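Local coordinates for protein cytosine deaminase (Klebsiella pneumoniae, PDB 4R85) that probably deaminates cytosine and 5-methylcytosine by hydrolysis at an iron(II) centre, as a metal-dependent enzyme of the amidohydrolase superfamily, at residues A[64-70]-A[82-86]; A[120-124]-A[152-157]; A[196-200]-A[227-233]. All coordinates share one frame; numbering follows the deposited sequence.

Interaction 1 of 3, residues A[64-70]-A[82-86]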
loop_
_atom_site.group_PDB
_atom_site.type_symbol
_atom_site.label_atom_id
_atom_site.label_comp_id
_atom_site.label_asym_id
_atom_site.label_seq_id
_atom_site.Cartn_x
_atom_site.Cartn_y
_atom_site.Cartn_z
ATOM N N THR A 64 -0.383 -0.784 21.426
ATOM C CA THR A 64 -0.108 -1.821 22.434
ATOM C C THR A 64 0.545 -3.057 21.821
ATOM O O THR A 64 0.679 -4.083 22.487
ATOM C CB THR A 64 -1.385 -2.281 23.190
ATOM O OG1 THR A 64 -2.282 -2.941 22.290
ATOM C CG2 THR A 64 -2.095 -1.107 23.852
ATOM N N ALA A 65 0.944 -2.959 20.554
ATOM C CA ALA A 65 1.636 -4.061 19.878
ATOM C C ALA A 65 2.834 -4.590 20.684
ATOM O O ALA A 65 3.720 -3.821 21.079
ATOM C CB ALA A 65 2.089 -3.628 18.491
ATOM N N GLY A 66 2.838 -5.901 20.925
ATOM C CA GLY A 66 3.921 -6.576 21.626
ATOM C C GLY A 66 3.821 -6.608 23.144
ATOM O O GLY A 66 4.731 -7.106 23.822
ATOM N N GLU A 67 2.727 -6.074 23.680
ATOM C CA GLU A 67 2.507 -6.020 25.126
ATOM C C GLU A 67 1.421 -7.005 25.534
ATOM O O GLU A 67 0.265 -6.829 25.160
ATOM C CB GLU A 67 2.047 -4.618 25.538
ATOM C CG GLU A 67 3.005 -3.491 25.168
ATOM C CD GLU A 67 2.433 -2.109 25.464
ATOM O OE1 GLU A 67 1.250 -2.012 25.867
ATOM O OE2 GLU A 67 3.169 -1.113 25.289
ATOM N N PRO A 68 1.769 -8.029 26.329
ATOM C CA PRO A 68 3.093 -8.357 26.868
ATOM C C PRO A 68 3.886 -9.256 25.915
ATOM O O PRO A 68 5.068 -9.507 26.130
ATOM C CB PRO A 68 2.750 -9.109 28.157
ATOM C CG PRO A 68 1.492 -9.825 27.821
ATOM C CD PRO A 68 0.724 -8.925 26.864
ATOM N N GLU A 69 3.236 -9.741 24.860
ATOM C CA GLU A 69 3.968 -10.460 23.824
ATOM C C GLU A 69 3.349 -10.251 22.446
ATOM O O GLU A 69 2.275 -9.660 22.316
ATOM C CB GLU A 69 4.108 -11.949 24.160
ATOM C CG GLU A 69 2.802 -12.694 24.338
ATOM C CD GLU A 69 3.005 -14.077 24.951
ATOM O OE1 GLU A 69 3.452 -14.999 24.232
ATOM O OE2 GLU A 69 2.719 -14.241 26.156
ATOM N N TRP A 70 4.037 -10.738 21.420
ATOM C CA TRP A 70 3.641 -10.491 20.038
ATOM C C TRP A 70 2.648 -11.514 19.479
ATOM O O TRP A 70 2.631 -12.676 19.887
ATOM C CB TRP A 70 4.885 -10.430 19.146
ATOM C CG TRP A 70 5.681 -9.190 19.354
ATOM C CD1 TRP A 70 6.708 -9.009 20.233
ATOM C CD2 TRP A 70 5.505 -7.939 18.677
ATOM N NE1 TRP A 70 7.188 -7.724 20.142
ATOM C CE2 TRP A 70 6.466 -7.047 19.192
ATOM C CE3 TRP A 70 4.633 -7.491 17.682
ATOM C CZ2 TRP A 70 6.575 -5.730 18.748
ATOM C CZ3 TRP A 70 4.746 -6.183 17.237
ATOM C CH2 TRP A 70 5.707 -5.319 17.769
ATOM N N ARG A 82 -3.904 -12.159 22.710
ATOM C CA ARG A 82 -2.899 -11.201 23.156
ATOM C C ARG A 82 -3.561 -9.985 23.796
ATOM O O ARG A 82 -3.063 -9.446 24.790
ATOM C CB ARG A 82 -2.015 -10.748 21.991
ATOM C CG ARG A 82 -1.191 -11.855 21.366
ATOM C CD ARG A 82 -0.065 -12.353 22.284
ATOM N NE ARG A 82 0.468 -13.607 21.761
ATOM C CZ ARG A 82 0.367 -14.783 22.370
ATOM N NH1 ARG A 82 0.863 -15.865 21.791
ATOM N NH2 ARG A 82 -0.212 -14.878 23.563
ATOM N N TRP A 83 -4.680 -9.559 23.214
ATOM C CA TRP A 83 -5.427 -8.428 23.736
ATOM C C TRP A 83 -5.962 -8.754 25.118
ATOM O O TRP A 83 -5.948 -7.910 26.020
ATOM C CB TRP A 83 -6.580 -8.058 22.792
ATOM C CG TRP A 83 -7.484 -6.995 23.340
ATOM C CD1 TRP A 83 -8.835 -7.087 23.535
ATOM C CD2 TRP A 83 -7.104 -5.673 23.769
ATOM N NE1 TRP A 83 -9.314 -5.907 24.055
ATOM C CE2 TRP A 83 -8.277 -5.024 24.205
ATOM C CE3 TRP A 83 -5.885 -4.984 23.836
ATOM C CZ2 TRP A 83 -8.271 -3.713 24.695
ATOM C CZ3 TRP A 83 -5.880 -3.675 24.321
ATOM C CH2 TRP A 83 -7.065 -3.058 24.744
ATOM N N SER A 84 -6.443 -9.980 25.283
ATOM C CA SER A 84 -6.898 -10.442 26.594
ATOM C C SER A 84 -5.793 -10.332 27.660
ATOM O O SER A 84 -6.048 -9.930 28.789
ATOM C CB SER A 84 -7.427 -11.874 26.491
ATOM O OG SER A 84 -7.946 -12.302 27.736
ATOM N N GLN A 85 -4.563 -10.680 27.297
ATOM C CA GLN A 85 -3.423 -10.497 28.197
ATOM C C GLN A 85 -3.182 -9.028 28.533
ATOM O O GLN A 85 -2.863 -8.683 29.679
ATOM C CB GLN A 85 -2.152 -11.044 27.557
ATOM C CG GLN A 85 -2.136 -12.532 27.354
ATOM C CD GLN A 85 -0.856 -12.977 26.684
ATOM O OE1 GLN A 85 -0.645 -12.708 25.506
ATOM N NE2 GLN A 85 0.021 -13.637 27.442
ATOM N N ARG A 86 -3.300 -8.177 27.516
ATOM C CA ARG A 86 -3.033 -6.751 27.663
ATOM C C ARG A 86 -4.094 -6.089 28.535
ATOM O O ARG A 86 -3.805 -5.128 29.253
ATOM C CB ARG A 86 -2.971 -6.074 26.286
ATOM C CG ARG A 86 -2.637 -4.575 26.326
ATOM C CD ARG A 86 -1.379 -4.300 27.161
ATOM N NE ARG A 86 -0.941 -2.911 27.036
ATOM C CZ ARG A 86 -1.411 -1.907 27.773
ATOM N NH1 ARG A 86 -0.958 -0.676 27.582
ATOM N NH2 ARG A 86 -2.342 -2.128 28.693
#
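T64 meets two side chains of helix 76-87: its methyl CG2 lies 3.8 Å from NE of R86, and its OG1, hydrogen-bonded to the backbone of A61, passes the ring of W83. From T64 to E67 the chain makes a type II beta turn, closed by the backbone bond from E67 N to T64 O. The turn brings E67 alongside R86, the two side chains pointing the same way. E67 OE1 takes the NE hydrogen of R86 at 2.6 Å, nearly in the guanidinium plane, while NH1 adds only a weak bond to the same oxygen. CG of R86 is anti to the backbone N, and the bend at chi2 (51°) brings NE to E67; D94 holds NH1 as a second acidic partner. P68, entered through a cis peptide, sets its CD 3.6 Å from CB of Q85, an apolar contact at the helix surface.

E69 does two jobs. Its carboxylate stacks over one face of the R82 guanidinium, the planes 12° apart. E69 OE1 to R82 NH1 is 3.7 Å, a long salt bridge of charges only, since the oxygen lies well out of the guanidinium plane; E69 OE1 also pairs with R72, and R82 NH1 with E78. OE2 of E69 instead accepts from NE2 of Q85 at 3.0 Å, a nearly straight bond (171°) arriving from above the carboxylate plane. Q85 OE1 in turn takes a hydrogen from NH2 of R82, so both ends of the Q85 amide are held. At W70 the backbone O receives the NE hydrogen of R82 at 3.0 Å, from above the carbonyl plane, and the indole meets Y338 of the second subunit. The arrangement is a loop following barrel strand 47-57, folded against the next helix of an amidohydrolase barrel; the side chain of W83, hydrogen-bonded to D119, comes within about 7 Å of the bound 5-methylcytosine.

Interaction 2 of 3, residues A[120-124]-A[152-157]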
loop_
_atom_site.group_PDB
_atom_site.type_symbol
_atom_site.label_atom_id
_atom_site.label_comp_id
_atom_site.label_asym_id
_atom_site.label_seq_id
_atom_site.Cartn_x
_atom_site.Cartn_y
_atom_site.Cartn_z
ATOM N N VAL A 120 -15.941 -3.931 25.343
ATOM C CA VAL A 120 -16.741 -3.842 26.568
ATOM C C VAL A 120 -16.870 -5.204 27.259
ATOM O O VAL A 120 -17.553 -5.329 28.268
ATOM C CB VAL A 120 -18.141 -3.227 26.324
ATOM C CG1 VAL A 120 -18.013 -1.806 25.769
ATOM C CG2 VAL A 120 -18.964 -4.093 25.376
ATOM N N THR A 121 -16.211 -6.224 26.716
ATOM C CA THR A 121 -16.054 -7.469 27.464
ATOM C C THR A 121 -14.866 -7.292 28.409
ATOM O O THR A 121 -13.838 -7.968 28.315
ATOM C CB THR A 121 -15.924 -8.717 26.566
ATOM O OG1 THR A 121 -14.926 -8.496 25.564
ATOM C CG2 THR A 121 -17.273 -9.028 25.890
ATOM N N ASP A 122 -15.036 -6.332 29.309
ATOM C CA ASP A 122 -14.049 -5.974 30.320
ATOM C C ASP A 122 -14.884 -5.442 31.476
ATOM O O ASP A 122 -15.507 -4.387 31.370
ATOM C CB ASP A 122 -13.083 -4.907 29.775
ATOM C CG ASP A 122 -11.978 -4.531 30.776
ATOM O OD1 ASP A 122 -12.106 -4.863 31.971
ATOM O OD2 ASP A 122 -10.975 -3.899 30.365
ATOM N N PRO A 123 -14.935 -6.194 32.580
ATOM C CA PRO A 123 -15.828 -5.834 33.685
ATOM C C PRO A 123 -15.521 -4.460 34.290
ATOM O O PRO A 123 -16.385 -3.890 34.951
ATOM C CB PRO A 123 -15.588 -6.953 34.707
ATOM C CG PRO A 123 -15.138 -8.110 33.875
ATOM C CD PRO A 123 -14.289 -7.501 32.793
ATOM N N SER A 124 -14.323 -3.930 34.054
ATOM C CA SER A 124 -13.962 -2.615 34.590
ATOM C C SER A 124 -14.498 -1.480 33.712
ATOM O O SER A 124 -14.670 -0.353 34.187
ATOM C CB SER A 124 -12.437 -2.483 34.709
ATOM O OG SER A 124 -11.845 -2.447 33.418
ATOM N N GLU A 152 -15.137 -10.380 23.186
ATOM C CA GLU A 152 -15.150 -11.805 23.492
ATOM C C GLU A 152 -16.546 -12.423 23.414
ATOM O O GLU A 152 -16.777 -13.542 23.880
ATOM C CB GLU A 152 -14.440 -12.074 24.824
ATOM C CG GLU A 152 -12.968 -11.666 24.711
ATOM C CD GLU A 152 -12.132 -12.061 25.902
ATOM O OE1 GLU A 152 -11.307 -11.227 26.342
ATOM O OE2 GLU A 152 -12.294 -13.198 26.387
ATOM N N GLY A 153 -17.469 -11.695 22.797
ATOM C CA GLY A 153 -18.801 -12.215 22.565
ATOM C C GLY A 153 -19.831 -11.682 23.535
ATOM O O GLY A 153 -19.531 -11.389 24.697
ATOM N N ILE A 154 -21.055 -11.540 23.044
ATOM C CA ILE A 154 -22.192 -11.181 23.878
ATOM C C ILE A 154 -22.708 -12.400 24.650
ATOM O O ILE A 154 -22.926 -12.341 25.865
ATOM C CB ILE A 154 -23.335 -10.604 23.006
ATOM C CG1 ILE A 154 -22.874 -9.300 22.360
ATOM C CG2 ILE A 154 -24.597 -10.388 23.835
ATOM C CD1 ILE A 154 -23.878 -8.695 21.394
ATOM N N GLU A 155 -22.911 -13.504 23.940
ATOM C CA GLU A 155 -23.529 -14.683 24.534
ATOM C C GLU A 155 -22.474 -15.601 25.131
ATOM O O GLU A 155 -22.798 -16.517 25.876
ATOM C CB GLU A 155 -24.325 -15.469 23.477
ATOM C CG GLU A 155 -25.204 -14.637 22.553
ATOM C CD GLU A 155 -26.466 -14.108 23.241
ATOM O OE1 GLU A 155 -27.473 -13.898 22.537
ATOM O OE2 GLU A 155 -26.461 -13.900 24.477
ATOM N N SER A 156 -21.215 -15.347 24.785
ATOM C CA SER A 156 -20.131 -16.289 25.063
ATOM C C SER A 156 -19.175 -15.802 26.165
ATOM O O SER A 156 -18.214 -16.490 26.511
ATOM C CB SER A 156 -19.356 -16.570 23.766
ATOM O OG SER A 156 -20.238 -16.839 22.669
ATOM N N TYR A 157 -19.448 -14.618 26.704
ATOM C CA TYR A 157 -18.627 -13.998 27.747
ATOM C C TYR A 157 -19.517 -13.748 28.958
ATOM O O TYR A 157 -20.686 -13.394 28.789
ATOM C CB TYR A 157 -18.077 -12.667 27.231
ATOM C CG TYR A 157 -17.075 -12.002 28.145
ATOM C CD1 TYR A 157 -17.466 -10.992 29.022
ATOM C CD2 TYR A 157 -15.738 -12.391 28.137
ATOM C CE1 TYR A 157 -16.553 -10.383 29.868
ATOM C CE2 TYR A 157 -14.813 -11.786 28.986
ATOM C CZ TYR A 157 -15.229 -10.785 29.846
ATOM O OH TYR A 157 -14.325 -10.179 30.680
HETATM O O HOH W 1 -11.895 -9.469 29.850
#
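Y157 lays its phenol ring over the side chain of T121: CB of T121 stands 3.6 Å from the ring centroid and only 8° off the normal, a CH-pi contact over one face. The two residues belong to loops that follow neighbouring parallel strands of the amidohydrolase barrel, 111-119 and 143-149, so the contact joins consecutive beta-to-alpha loops. T121 itself is the centre of an inverse gamma turn.

The threonine spreads its three groups among different partners. With chi1 at 50°, OG1 of T121 sits between the backbone N and the carbonyl carbon and accepts the backbone N-H of E152 at 3.0 Å (154°); the same hydroxyl is also hydrogen-bonded to D119, at the end of its own strand. The methyl CG2 of T121 lies 3.5 Å from the carbonyl O of G153, a buried oxygen with no polar partner in the model, while CB meets the ring. E152 crosses the threonine obliquely with its CB and CG, and its carboxylate leaves the contact to form a salt bridge with K87, which also donates to the backbone O of T121. One lysine is thereby shared by the two loops.

Beyond T121, D122 forms an Asx turn: its OD1 receives both the backbone N and OG of S124 from the same face of the carboxylate. The P123 and Y157 side chains cross at about a right angle, CD of P123 3.4 Å from OH of Y157. A single water donates to T121 O at 2.9 Å and lies 2.7 Å from Y157 OH, bridging the two.

Interaction 3 of 3, residues A[196-200]-A[227-233]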
loop_
_atom_site.group_PDB
_atom_site.type_symbol
_atom_site.label_atom_id
_atom_site.label_comp_id
_atom_site.label_asym_id
_atom_site.label_seq_id
_atom_site.Cartn_x
_atom_site.Cartn_y
_atom_site.Cartn_z
ATOM N N MET A 196 -29.602 -5.701 18.103
ATOM C CA MET A 196 -30.573 -4.881 17.384
ATOM C C MET A 196 -31.687 -4.390 18.312
ATOM O O MET A 196 -32.097 -3.234 18.232
ATOM C CB MET A 196 -31.136 -5.628 16.164
ATOM C CG MET A 196 -30.101 -5.885 15.074
ATOM S SD MET A 196 -29.433 -4.386 14.295
ATOM C CE MET A 196 -30.757 -3.984 13.136
ATOM N N ASP A 197 -32.161 -5.257 19.209
ATOM C CA ASP A 197 -33.140 -4.844 20.217
ATOM C C ASP A 197 -32.571 -3.740 21.106
ATOM O O ASP A 197 -33.259 -2.760 21.412
ATOM C CB ASP A 197 -33.560 -6.024 21.106
ATOM C CG ASP A 197 -34.475 -7.010 20.390
ATOM O OD1 ASP A 197 -35.025 -6.657 19.324
ATOM O OD2 ASP A 197 -34.656 -8.133 20.909
ATOM N N LEU A 198 -31.330 -3.933 21.552
ATOM C CA LEU A 198 -30.621 -2.937 22.352
ATOM C C LEU A 198 -30.559 -1.580 21.636
ATOM O O LEU A 198 -30.938 -0.559 22.198
ATOM C CB LEU A 198 -29.202 -3.432 22.670
ATOM C CG LEU A 198 -28.359 -2.600 23.642
ATOM C CD1 LEU A 198 -29.014 -2.522 25.018
ATOM C CD2 LEU A 198 -26.924 -3.172 23.732
ATOM N N ALA A 199 -30.080 -1.572 20.399
ATOM C CA ALA A 199 -29.997 -0.332 19.622
ATOM C C ALA A 199 -31.352 0.341 19.465
ATOM O O ALA A 199 -31.455 1.565 19.563
ATOM C CB ALA A 199 -29.393 -0.594 18.270
ATOM N N GLN A 200 -32.395 -0.450 19.228
ATOM C CA GLN A 200 -33.735 0.133 19.077
ATOM C C GLN A 200 -34.274 0.694 20.375
ATOM O O GLN A 200 -34.910 1.748 20.389
ATOM C CB GLN A 200 -34.734 -0.888 18.531
ATOM C CG GLN A 200 -34.753 -0.972 17.036
ATOM C CD GLN A 200 -36.032 -1.590 16.503
ATOM O OE1 GLN A 200 -36.341 -2.751 16.777
ATOM N NE2 GLN A 200 -36.781 -0.817 15.737
ATOM N N GLU A 227 -32.696 -7.953 9.902
ATOM C CA GLU A 227 -33.203 -7.217 11.054
ATOM C C GLU A 227 -33.269 -5.727 10.749
ATOM O O GLU A 227 -34.234 -5.054 11.103
ATOM C CB GLU A 227 -32.326 -7.477 12.285
ATOM C CG GLU A 227 -32.515 -8.894 12.833
ATOM C CD GLU A 227 -33.994 -9.216 13.045
ATOM O OE1 GLU A 227 -34.469 -10.251 12.516
ATOM O OE2 GLU A 227 -34.687 -8.426 13.731
ATOM N N ALA A 228 -32.231 -5.208 10.102
ATOM C CA ALA A 228 -32.213 -3.799 9.755
ATOM C C ALA A 228 -33.381 -3.453 8.824
ATOM O O ALA A 228 -34.022 -2.408 8.982
ATOM C CB ALA A 228 -30.895 -3.441 9.111
ATOM N N ARG A 229 -33.654 -4.333 7.859
ATOM C CA ARG A 229 -34.716 -4.087 6.868
ATOM C C ARG A 229 -36.092 -4.089 7.535
ATOM O O ARG A 229 -36.887 -3.168 7.353
ATOM C CB ARG A 229 -34.681 -5.139 5.746
ATOM C CG ARG A 229 -35.679 -4.855 4.601
ATOM C CD ARG A 229 -35.926 -6.082 3.713
ATOM N NE ARG A 229 -36.581 -7.152 4.462
ATOM C CZ ARG A 229 -37.897 -7.256 4.633
ATOM N NH1 ARG A 229 -38.710 -6.356 4.092
ATOM N NH2 ARG A 229 -38.401 -8.263 5.341
ATOM N N VAL A 230 -36.356 -5.127 8.321
ATOM C CA VAL A 230 -37.634 -5.289 9.016
ATOM C C VAL A 230 -37.903 -4.149 10.001
ATOM O O VAL A 230 -39.040 -3.675 10.140
ATOM C CB VAL A 230 -37.674 -6.651 9.747
ATOM C CG1 VAL A 230 -38.758 -6.679 10.817
ATOM C CG2 VAL A 230 -37.874 -7.775 8.746
ATOM N N ARG A 231 -36.849 -3.694 10.669
ATOM C CA ARG A 231 -36.984 -2.668 11.698
ATOM C C ARG A 231 -36.946 -1.264 11.094
ATOM O O ARG A 231 -37.206 -0.280 11.775
ATOM C CB ARG A 231 -35.892 -2.838 12.760
ATOM C CG ARG A 231 -36.039 -4.096 13.610
ATOM C CD ARG A 231 -34.716 -4.434 14.268
ATOM N NE ARG A 231 -34.674 -5.793 14.825
ATOM C CZ ARG A 231 -34.748 -6.088 16.121
ATOM N NH1 ARG A 231 -34.878 -5.126 17.022
ATOM N NH2 ARG A 231 -34.675 -7.357 16.516
ATOM N N GLY A 232 -36.621 -1.178 9.807
ATOM C CA GLY A 232 -36.548 0.097 9.119
ATOM C C GLY A 232 -35.372 0.952 9.561
ATOM O O GLY A 232 -35.439 2.179 9.534
ATOM N N MET A 233 -34.276 0.317 9.962
ATOM C CA MET A 233 -33.142 1.083 10.477
ATOM C C MET A 233 -31.865 0.958 9.642
ATOM O O MET A 233 -30.767 1.172 10.150
ATOM C CB MET A 233 -32.888 0.762 11.966
ATOM C CG MET A 233 -32.867 -0.708 12.331
ATOM S SD MET A 233 -32.951 -1.020 14.130
ATOM C CE MET A 233 -31.469 -0.188 14.703
#
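R231 is extended from CG to NE, and this chain carries its guanidinium across to helix 185-202, where D197 and Q200 meet it. D197 points away from helix 220-231 at its CB, yet its CG, set beside the backbone N (chi1 -73°), brings OD1 back to the arginine. OD1 of D197 accepts from NH1 (2.8 Å) and NH2 (2.9 Å) of R231, lying in the guanidinium plane; the carboxylate itself is turned 44° out of that plane. NH1 of R231 gives a further, more bent bond to OE1 of Q200 at 2.8 Å.

E227, one turn earlier on the arginine's own helix, holds the side of the group: its OE2 accepts from R231 NE at 2.9 Å on the anti lone pair and from R231 NH2 as well. D197, E227 and R231 thus form a salt-bridge network in which two carboxylates bracket one guanidinium, fixing its rotation and probably screening the two acids from each other. M196 completes the setting by placing CB 3.6 Å above the centre of one face of the R231 guanidinium.

On the barrel side of this polar group the packing is apolar. M196, bent at chi2 and chi3, curls its CE against the backbone and CB of A228 and toward SD of M233, 3.8 Å away. SD of M233 also lies 3.4 Å from CG of Q200, and CE of M233 reaches CB of A199. G232, with positive phi just past the helix, forms a Schellman motif, its N bonded to R229 O and M233 N to A228 O; M233 follows, its side chain toward helix 185-202. M196 and A199 also rest on strand 205-209, and the segments' axes cross at -38°, 11.6 Å apart: this is the packing of successive outer helices around a TIM-type barrel.

In the fold
The centres of all three contacts lie 22 to 23 Å from the chain centre, and each mixes buried residues with exposed ones (P68; P123; D197 and Q200). Interactions 1 and 2 both involve loops after barrel strands and touch through S84 OG and E152 OE1, 3.8 Å apart; interaction 3 instead pairs two outer helices, about 7 Å from interaction 2 at the nearest atoms. Residues 64-70 and 82-86 meet through a linked polar set (E69, Q85, R82) plus the separate E67-R86 salt bridge, with W70 reaching the second subunit; interaction 2 relies on one threonine, a ring face and a bridging water; interaction 3 sets a charged outer network over buried methionines.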